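Local structure of nucleoside diphosphate kinase (3ZTP) at residues K17-K22 / A108-D113; V72-L77 / C133-G138; N104-Q109 / N117-S122. The protein probably transfers the gamma phosphate of ATP to nucleoside diphosphates by a ping-pong mechanism through a phosphohistidine intermediate, supplying the cell with nucleoside triphosphates other than ATP. One frame throughout, in Å; residues are numbered along the deposited sequence.

Contact 1 of 3, residues K17-K22 / A108-D113; sequences KGALGK and AQFGTD
The backbones come nearest at Ala19 and Phe110, whose CA atoms are 7.0 Å apart, where the turn leading into helix 20-29 faces the end of helix 106-110. That turn begins with a Schellman motif at Gly18: the chain leaves the preceding helix with positive phi (80°), a conformation that a residue without a side chain adopts at little cost. Helix 106-110 belongs to the long connection between helix 82-90 and strand 119-121, the Kpn loop of nucleoside diphosphate kinases, so the contact holds this loop against the core fold. Phe110 carries most of it. Its CG stands anti to the carbonyl carbon (chi1 -56°), which swings the ring out to the turn. Ala19 lays its methyl over one ring face in a CH-pi contact, CB lying 3.8 Å from the centroid of the Phe110 ring; a methyl is small enough to lie this close. Lys22 crosses the far end of the ring at about a right angle, with CB 3.8 Å from Phe110 CZ, while its ammonium group runs on to a salt bridge with Asp25 of a second subunit. Replacing Phe110 with a serine would probably leave the Ala19 methyl and the Lys22 methylenes without their aromatic partner and weaken the hold on the loop. Lys17 runs past the end of helix 106-110, its CD 3.4 Å from Phe110 O, and bends at its last torsion. At its tip Lys17 NZ donates to a water 2.9 Å away, and that water in turn donates to Thr112 OG1 over 2.8 Å.

Contact 2 of 3, residues V72-L77 / C133-G138; sequences VVAAVL and CFIFSG
Ala74 and Phe136 lie at the heart of a wholly buried contact between an inner strand of the sheet and the chain as it leaves helix 125-135. Apolar side-chain contacts make up most of it. Ala74 presents its methyl to two partners, with Ala74 CB 3.8 Å from Ile135 CG2 and 3.9 Å from Phe136 CE2; the small residue lets the helix end settle close to the strand. Ile135 is modelled in two conformers, so its share is the less certain one; in the conformer given, its CG2 also sits 3.6 Å above the plane of the Phe136 ring, toward the rim. Val76 adds one branch: its CG2, 3.6 Å from Phe136 CD2, meets the ring obliquely as the two side chains slide past each other in opposite directions. CG1 stands anti to the backbone N (chi1 175°), and this places CG2 beside that N and against the ring. A beta-branched valine suits an extended strand, and one of its methyls reaches the ring.

The second kind of contact is between ring edge and backbone. Ala74 O lies near the ring plane, 3.5 Å from Phe136 CZ, so the polarised C-H rim of the ring, and not its electron-rich face, meets the carbonyl oxygen.

Further out, Cys133, modelled in two conformers, forms a disulfide with Cys133 of a third subunit, the intersubunit bridge that stabilises the tetramer. Strand 72-78 is paired with strands 33-40 and 3-10 in this ferredoxin-like sheet; Phe136 also touches Leu7 on strand 3-10, and Ile135 is flanked by Phe40 of strand 33-40 and Phe50 of helix 44-50.

Contact 3 of 3, residues N104-Q109 / N117-S122; sequences NSIRAQ and NAIHAS. With SO4 (sulfate ion), chain D.
Arg107 and Asn117 lie side by side and point the same way, the guanidinium and amide planes only 14° apart. Asn117 ND2 sits over the rim of one guanidinium face, 3.5 Å from Arg107 NE; both are donors, so the nearly parallel groups do not bond and each finds acceptors of its own. Arg107 is extended from CG to NE, which brings its end to the strand: NH2 donates to Ile119 O over 2.8 Å (154° at the hydrogen), tilted 22° from the carbonyl plane, while NE adds weak bonds to Ile119 O and Asn117 O. NH1 is held by Gly91 O, so several carbonyls fix the buried charge. Asn117 gives ND2 to Thr93 O and accepts from Lys11 NZ at OD1. Next to this pair Ile106 crosses Ile119 at about a right angle, CG2 to CG2 3.7 Å, an apolar pair that joins helix 106-110 to strand 119-121.

His120, whose CB points away from residues 104-109, donates from ND1 to sulfate O2, 2.7 Å away at the ring edge, and its NE2 is tied to Glu131. A water links Arg107 NH2 (3.1 Å) and Ala121 N to sulfate O1. His120 is the predicted phosphorylated residue, with Arg107 and Asn117 predicted to bind ATP; the sulfate, probably from the crystallisation liquor and also bonded to Tyr51, may mark the phosphate position of a nucleoside diphosphate kinase active site.

From the N terminus, residues 17-22 come first and meet 108-113, so contact 1 closes a long loop that carries two strands of the sheet. Residues 72-77 lie inside that loop but pack against 133-138 beyond it, and contacts 1 and 2 therefore cross. Contact 3 is short-range, running from 104-109 to 117-122; it is nested within the loop of contact 2 and shares Ala108 and Gln109 with contact 1. Contacts 1 and 3 hold helix 106-110 from two directions, to the turn and first residues of helix 20-29 and to strand 119-121. Contact 2, centred about 17 Å from the centre of contact 3, secures the C-terminal part to the sheet, and Leu20 packing on Val73 joins it to contact 1.

Contact 1 of 3, residues K17-K22 / A108-D113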
loop_
_atom_site.group_PDB
_atom_site.type_symbol
_atom_site.label_atom_id
_atom_site.label_comp_id
_atom_site.label_asym_id
_atom_site.label_seq_id
_atom_site.Cartn_x
_atom_site.Cartn_y
_atom_site.Cartn_z
ATOM N N LYS A 17 -6.925 -14.776 -19.669
ATOM C CA LYS A 17 -7.307 -14.602 -21.066
ATOM C C LYS A 17 -6.613 -13.375 -21.698
ATOM O O LYS A 17 -6.674 -13.184 -22.914
ATOM C CB LYS A 17 -8.823 -14.437 -21.229
ATOM C CG LYS A 17 -9.655 -15.712 -21.035
ATOM C CD LYS A 17 -11.125 -15.414 -21.313
ATOM C CE LYS A 17 -11.933 -16.673 -21.439
ATOM N NZ LYS A 17 -11.647 -17.361 -22.739
ATOM N N GLY A 18 -5.984 -12.534 -20.881
ATOM C CA GLY A 18 -5.325 -11.325 -21.376
ATOM C C GLY A 18 -6.261 -10.164 -21.653
ATOM O O GLY A 18 -5.929 -9.285 -22.440
ATOM N N ALA A 19 -7.412 -10.132 -20.987
ATOM C CA ALA A 19 -8.440 -9.157 -21.265
ATOM C C ALA A 19 -8.407 -7.897 -20.413
ATOM O O ALA A 19 -9.228 -7.017 -20.619
ATOM C CB ALA A 19 -9.806 -9.824 -21.090
ATOM N N LEU A 20 -7.449 -7.781 -19.495
ATOM C CA LEU A 20 -7.485 -6.663 -18.554
ATOM C C LEU A 20 -7.543 -5.299 -19.232
ATOM O O LEU A 20 -8.310 -4.416 -18.849
ATOM C CB LEU A 20 -6.238 -6.713 -17.672
ATOM C CG LEU A 20 -6.031 -5.486 -16.786
ATOM C CD1 LEU A 20 -7.152 -5.363 -15.752
ATOM C CD2 LEU A 20 -4.647 -5.549 -16.094
ATOM N N GLY A 21 -6.667 -5.084 -20.203
ATOM C CA GLY A 21 -6.617 -3.799 -20.861
ATOM C C GLY A 21 -7.880 -3.479 -21.643
ATOM O O GLY A 21 -8.366 -2.349 -21.600
ATOM N N LYS A 22 -8.418 -4.465 -22.344
ATOM C CA LYS A 22 -9.652 -4.272 -23.087
ATOM C C LYS A 22 -10.806 -3.934 -22.141
ATOM O O LYS A 22 -11.653 -3.092 -22.442
ATOM C CB LYS A 22 -9.999 -5.518 -23.896
ATOM C CG LYS A 22 -9.004 -5.812 -25.009
ATOM C CD LYS A 22 -9.487 -6.977 -25.860
ATOM C CE LYS A 22 -8.536 -7.297 -27.035
ATOM N NZ LYS A 22 -7.280 -7.929 -26.567
ATOM N N ALA A 108 -20.208 -11.280 -21.857
ATOM C CA ALA A 108 -20.359 -11.919 -23.153
ATOM C C ALA A 108 -19.018 -12.025 -23.856
ATOM O O ALA A 108 -18.717 -13.047 -24.488
ATOM C CB ALA A 108 -21.347 -11.177 -24.008
ATOM N N GLN A 109 -18.221 -10.972 -23.785
ATOM C CA GLN A 109 -16.952 -10.921 -24.508
ATOM C C GLN A 109 -15.867 -11.771 -23.892
ATOM O O GLN A 109 -15.081 -12.386 -24.609
ATOM C CB GLN A 109 -16.471 -9.478 -24.597
ATOM C CG GLN A 109 -17.361 -8.656 -25.510
ATOM C CD GLN A 109 -17.059 -8.907 -26.982
ATOM O OE1 GLN A 109 -17.964 -9.225 -27.795
ATOM N NE2 GLN A 109 -15.789 -8.744 -27.344
ATOM N N PHE A 110 -15.828 -11.822 -22.556
ATOM C CA PHE A 110 -14.673 -12.394 -21.855
ATOM C C PHE A 110 -15.018 -13.462 -20.825
ATOM O O PHE A 110 -14.117 -14.105 -20.289
ATOM C CB PHE A 110 -13.851 -11.266 -21.179
ATOM C CG PHE A 110 -13.400 -10.212 -22.138
ATOM C CD1 PHE A 110 -12.541 -10.533 -23.175
ATOM C CD2 PHE A 110 -13.885 -8.945 -22.050
ATOM C CE1 PHE A 110 -12.140 -9.555 -24.098
ATOM C CE2 PHE A 110 -13.494 -7.957 -22.974
ATOM C CZ PHE A 110 -12.624 -8.288 -23.999
ATOM N N GLY A 111 -16.297 -13.609 -20.503
ATOM C CA GLY A 111 -16.745 -14.581 -19.524
ATOM C C GLY A 111 -16.919 -15.955 -20.120
ATOM O O GLY A 111 -17.349 -16.129 -21.260
ATOM N N THR A 112 -16.593 -16.967 -19.331
ATOM C CA THR A 112 -16.740 -18.363 -19.734
ATOM C C THR A 112 -18.106 -18.923 -19.387
ATOM O O THR A 112 -18.762 -19.490 -20.257
ATOM C CB THR A 112 -15.634 -19.206 -19.076
ATOM O OG1 THR A 112 -14.351 -18.718 -19.490
ATOM C CG2 THR A 112 -15.755 -20.672 -19.451
ATOM N N ASP A 113 -18.546 -18.748 -18.151
ATOM C CA ASP A 113 -19.754 -19.411 -17.678
ATOM C C ASP A 113 -20.342 -18.576 -16.536
ATOM O O ASP A 113 -20.043 -17.365 -16.446
ATOM C CB ASP A 113 -19.431 -20.870 -17.298
ATOM C CG ASP A 113 -18.285 -20.974 -16.332
ATOM O OD1 ASP A 113 -18.312 -20.223 -15.350
ATOM O OD2 ASP A 113 -17.370 -21.798 -16.525
HETATM O O HOH W 1 -13.534 -19.405 -22.084
#

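Contact 2 of 3, residues V72-L77 / C133-G138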
loop_
_atom_site.group_PDB
_atom_site.type_symbol
_atom_site.label_atom_id
_atom_site.label_comp_id
_atom_site.label_asym_id
_atom_site.label_seq_id
_atom_site.Cartn_x
_atom_site.Cartn_y
_atom_site.Cartn_z
ATOM N N VAL A 72 -5.640 -10.600 -9.148
ATOM C CA VAL A 72 -6.770 -9.896 -9.717
ATOM C C VAL A 72 -6.439 -8.432 -9.789
ATOM O O VAL A 72 -5.445 -7.974 -9.208
ATOM C CB VAL A 72 -8.064 -10.103 -8.889
ATOM C CG1 VAL A 72 -8.502 -11.571 -8.913
ATOM C CG2 VAL A 72 -7.901 -9.687 -7.435
ATOM N N VAL A 73 -7.255 -7.680 -10.508
ATOM C CA VAL A 73 -7.114 -6.229 -10.558
ATOM C C VAL A 73 -8.429 -5.604 -10.189
ATOM O O VAL A 73 -9.472 -5.899 -10.775
ATOM C CB VAL A 73 -6.688 -5.746 -11.952
ATOM C CG1 VAL A 73 -6.802 -4.228 -12.057
ATOM C CG2 VAL A 73 -5.251 -6.210 -12.242
ATOM N N ALA A 74 -8.401 -4.705 -9.221
ATOM C CA ALA A 74 -9.583 -3.941 -8.841
ATOM C C ALA A 74 -9.449 -2.487 -9.261
ATOM O O ALA A 74 -8.337 -1.946 -9.340
ATOM C CB ALA A 74 -9.800 -4.015 -7.318
ATOM N N ALA A 75 -10.601 -1.857 -9.536
ATOM C CA ALA A 75 -10.667 -0.438 -9.861
ATOM C C ALA A 75 -11.890 0.174 -9.242
ATOM O O ALA A 75 -12.938 -0.486 -9.136
ATOM C CB ALA A 75 -10.716 -0.233 -11.367
ATOM N N VAL A 76 -11.762 1.418 -8.811
ATOM C CA VAL A 76 -12.915 2.193 -8.425
ATOM C C VAL A 76 -13.290 3.040 -9.635
ATOM O O VAL A 76 -12.453 3.765 -10.173
ATOM C CB VAL A 76 -12.610 3.111 -7.224
ATOM C CG1 VAL A 76 -13.810 4.008 -6.922
ATOM C CG2 VAL A 76 -12.228 2.280 -6.009
ATOM N N LEU A 77 -14.545 2.928 -10.052
ATOM C CA LEU A 77 -15.085 3.677 -11.174
ATOM C C LEU A 77 -16.065 4.699 -10.660
ATOM O O LEU A 77 -16.948 4.381 -9.863
ATOM C CB LEU A 77 -15.800 2.732 -12.149
ATOM C CG LEU A 77 -14.950 1.605 -12.709
ATOM C CD1 LEU A 77 -15.800 0.804 -13.654
ATOM C CD2 LEU A 77 -13.717 2.139 -13.409
ATOM N N CYS A 133 -13.910 0.014 0.376
ATOM C CA CYS A 133 -13.075 0.076 1.571
ATOM C C CYS A 133 -12.321 -1.225 1.819
ATOM O O CYS A 133 -11.239 -1.222 2.421
ATOM C CB CYS A 133 -13.926 0.426 2.788
ATOM S SG CYS A 133 -14.437 2.162 2.820
ATOM N N PHE A 134 -12.864 -2.344 1.388
ATOM C CA PHE A 134 -12.156 -3.584 1.610
ATOM C C PHE A 134 -10.832 -3.598 0.848
ATOM O O PHE A 134 -9.829 -4.140 1.329
ATOM C CB PHE A 134 -12.991 -4.799 1.215
ATOM C CG PHE A 134 -12.504 -6.063 1.841
ATOM C CD1 PHE A 134 -11.493 -6.820 1.286
ATOM C CD2 PHE A 134 -13.014 -6.438 3.057
ATOM C CE1 PHE A 134 -11.027 -7.966 1.923
ATOM C CE2 PHE A 134 -12.558 -7.590 3.698
ATOM C CZ PHE A 134 -11.554 -8.339 3.128
ATOM N N ILE A 135 -10.822 -3.027 -0.350
ATOM C CA ILE A 135 -9.679 -3.117 -1.250
ATOM C C ILE A 135 -8.778 -1.883 -1.197
ATOM O O ILE A 135 -7.566 -2.000 -1.288
ATOM C CB ILE A 135 -10.175 -3.315 -2.711
ATOM C CG1 ILE A 135 -11.062 -4.563 -2.815
ATOM C CG2 ILE A 135 -9.002 -3.378 -3.694
ATOM C CD1 ILE A 135 -10.405 -5.855 -2.332
ATOM N N PHE A 136 -9.392 -0.705 -1.067
ATOM C CA PHE A 136 -8.688 0.571 -1.191
ATOM C C PHE A 136 -8.953 1.472 -0.010
ATOM O O PHE A 136 -10.112 1.716 0.322
ATOM C CB PHE A 136 -9.175 1.349 -2.440
ATOM C CG PHE A 136 -8.820 0.713 -3.756
ATOM C CD1 PHE A 136 -7.521 0.700 -4.213
ATOM C CD2 PHE A 136 -9.803 0.132 -4.515
ATOM C CE1 PHE A 136 -7.213 0.125 -5.439
ATOM C CE2 PHE A 136 -9.513 -0.410 -5.764
ATOM C CZ PHE A 136 -8.226 -0.434 -6.204
ATOM N N SER A 137 -7.901 2.047 0.554
ATOM C CA SER A 137 -8.090 3.120 1.527
ATOM C C SER A 137 -8.377 4.425 0.804
ATOM O O SER A 137 -8.134 4.575 -0.410
ATOM C CB SER A 137 -6.838 3.322 2.359
ATOM O OG SER A 137 -5.824 3.904 1.573
ATOM N N GLY A 138 -8.842 5.411 1.536
ATOM C CA GLY A 138 -8.965 6.755 1.028
ATOM C C GLY A 138 -7.676 7.308 0.490
ATOM O O GLY A 138 -7.678 8.102 -0.458
#

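Contact 3 of 3, residues N104-Q109 / N117-S122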
loop_
_atom_site.group_PDB
_atom_site.type_symbol
_atom_site.label_atom_id
_atom_site.label_comp_id
_atom_site.label_asym_id
_atom_site.label_seq_id
_atom_site.Cartn_x
_atom_site.Cartn_y
_atom_site.Cartn_z
ATOM N N ASN A 104 -21.997 -7.453 -26.606
ATOM C CA ASN A 104 -20.822 -6.642 -26.361
ATOM C C ASN A 104 -20.615 -6.347 -24.884
ATOM O O ASN A 104 -19.791 -5.515 -24.537
ATOM C CB ASN A 104 -20.876 -5.317 -27.147
ATOM C CG ASN A 104 -19.524 -4.673 -27.306
ATOM O OD1 ASN A 104 -18.505 -5.353 -27.419
ATOM N ND2 ASN A 104 -19.491 -3.349 -27.204
ATOM N N SER A 105 -21.337 -7.031 -24.007
ATOM C CA SER A 105 -21.089 -6.881 -22.585
ATOM C C SER A 105 -19.775 -7.523 -22.193
ATOM O O SER A 105 -19.257 -8.399 -22.875
ATOM C CB SER A 105 -22.231 -7.459 -21.775
ATOM O OG SER A 105 -22.351 -8.868 -21.915
ATOM N N ILE A 106 -19.226 -7.096 -21.066
ATOM C CA ILE A 106 -17.953 -7.649 -20.629
ATOM C C ILE A 106 -18.060 -9.172 -20.476
ATOM O O ILE A 106 -17.163 -9.903 -20.888
ATOM C CB ILE A 106 -17.468 -7.012 -19.301
ATOM C CG1 ILE A 106 -17.284 -5.496 -19.421
ATOM C CG2 ILE A 106 -16.208 -7.694 -18.826
ATOM C CD1 ILE A 106 -16.322 -5.080 -20.480
ATOM N N ARG A 107 -19.136 -9.660 -19.855
ATOM C CA ARG A 107 -19.263 -11.098 -19.621
ATOM C C ARG A 107 -19.482 -11.863 -20.908
ATOM O O ARG A 107 -18.981 -12.972 -21.078
ATOM C CB ARG A 107 -20.333 -11.407 -18.563
ATOM C CG ARG A 107 -19.862 -10.924 -17.200
ATOM C CD ARG A 107 -20.876 -11.062 -16.142
ATOM N NE ARG A 107 -20.323 -10.811 -14.829
ATOM C CZ ARG A 107 -21.042 -10.394 -13.805
ATOM N NH1 ARG A 107 -22.317 -10.106 -13.948
ATOM N NH2 ARG A 107 -20.497 -10.257 -12.615
ATOM N N ALA A 108 -20.208 -11.280 -21.857
ATOM C CA ALA A 108 -20.359 -11.919 -23.153
ATOM C C ALA A 108 -19.018 -12.025 -23.856
ATOM O O ALA A 108 -18.717 -13.047 -24.488
ATOM C CB ALA A 108 -21.347 -11.177 -24.008
ATOM N N GLN A 109 -18.221 -10.972 -23.785
ATOM C CA GLN A 109 -16.952 -10.921 -24.508
ATOM C C GLN A 109 -15.867 -11.771 -23.892
ATOM O O GLN A 109 -15.081 -12.386 -24.609
ATOM C CB GLN A 109 -16.471 -9.478 -24.597
ATOM C CG GLN A 109 -17.361 -8.656 -25.510
ATOM C CD GLN A 109 -17.059 -8.907 -26.982
ATOM O OE1 GLN A 109 -17.964 -9.225 -27.795
ATOM N NE2 GLN A 109 -15.789 -8.744 -27.344
ATOM N N ASN A 117 -16.804 -15.739 -14.787
ATOM C CA ASN A 117 -17.551 -14.746 -15.549
ATOM C C ASN A 117 -16.846 -13.401 -15.621
ATOM O O ASN A 117 -17.496 -12.352 -15.658
ATOM C CB ASN A 117 -18.979 -14.581 -15.024
ATOM C CG ASN A 117 -19.037 -14.040 -13.628
ATOM O OD1 ASN A 117 -18.025 -13.836 -12.977
ATOM N ND2 ASN A 117 -20.254 -13.827 -13.149
ATOM N N ALA A 118 -15.521 -13.449 -15.632
ATOM C CA ALA A 118 -14.631 -12.334 -15.994
ATOM C C ALA A 118 -14.493 -11.215 -14.992
ATOM O O ALA A 118 -13.406 -10.663 -14.858
ATOM C CB ALA A 118 -14.990 -11.751 -17.376
ATOM N N ILE A 119 -15.581 -10.814 -14.352
ATOM C CA ILE A 119 -15.595 -9.549 -13.635
ATOM C C ILE A 119 -16.656 -9.563 -12.548
ATOM O O ILE A 119 -17.714 -10.170 -12.687
ATOM C CB ILE A 119 -15.811 -8.361 -14.628
ATOM C CG1 ILE A 119 -15.625 -6.994 -13.970
ATOM C CG2 ILE A 119 -17.182 -8.472 -15.341
ATOM C CD1 ILE A 119 -15.457 -5.876 -14.989
ATOM N N HIS A 120 -16.320 -8.897 -11.448
ATOM C CA HIS A 120 -17.203 -8.569 -10.346
ATOM C C HIS A 120 -17.518 -7.073 -10.410
ATOM O O HIS A 120 -16.611 -6.275 -10.667
ATOM C CB HIS A 120 -16.481 -8.809 -9.012
ATOM C CG HIS A 120 -17.202 -8.228 -7.840
ATOM N ND1 HIS A 120 -18.167 -8.924 -7.156
ATOM C CD2 HIS A 120 -17.130 -7.009 -7.266
ATOM C CE1 HIS A 120 -18.653 -8.159 -6.192
ATOM N NE2 HIS A 120 -18.039 -6.997 -6.240
ATOM N N ALA A 121 -18.752 -6.683 -10.123
ATOM C CA ALA A 121 -19.064 -5.282 -9.838
ATOM C C ALA A 121 -19.984 -5.187 -8.645
ATOM O O ALA A 121 -20.834 -6.057 -8.433
ATOM C CB ALA A 121 -19.708 -4.594 -11.036
ATOM N N SER A 122 -19.829 -4.126 -7.873
ATOM C CA SER A 122 -20.716 -3.894 -6.730
ATOM C C SER A 122 -22.186 -3.853 -7.161
ATOM O O SER A 122 -22.529 -3.351 -8.222
ATOM C CB SER A 122 -20.372 -2.556 -6.070
ATOM O OG SER A 122 -18.998 -2.456 -5.770
HETATM S S SO4 D . -19.032 -11.876 -8.057
HETATM O O1 SO4 D . -19.361 -11.457 -9.414
HETATM O O2 SO4 D . -19.808 -11.080 -7.108
HETATM O O3 SO4 D . -19.394 -13.268 -7.805
HETATM O O4 SO4 D . -17.618 -11.751 -7.828
HETATM O O HOH W 2 -20.612 -9.149 -9.737
#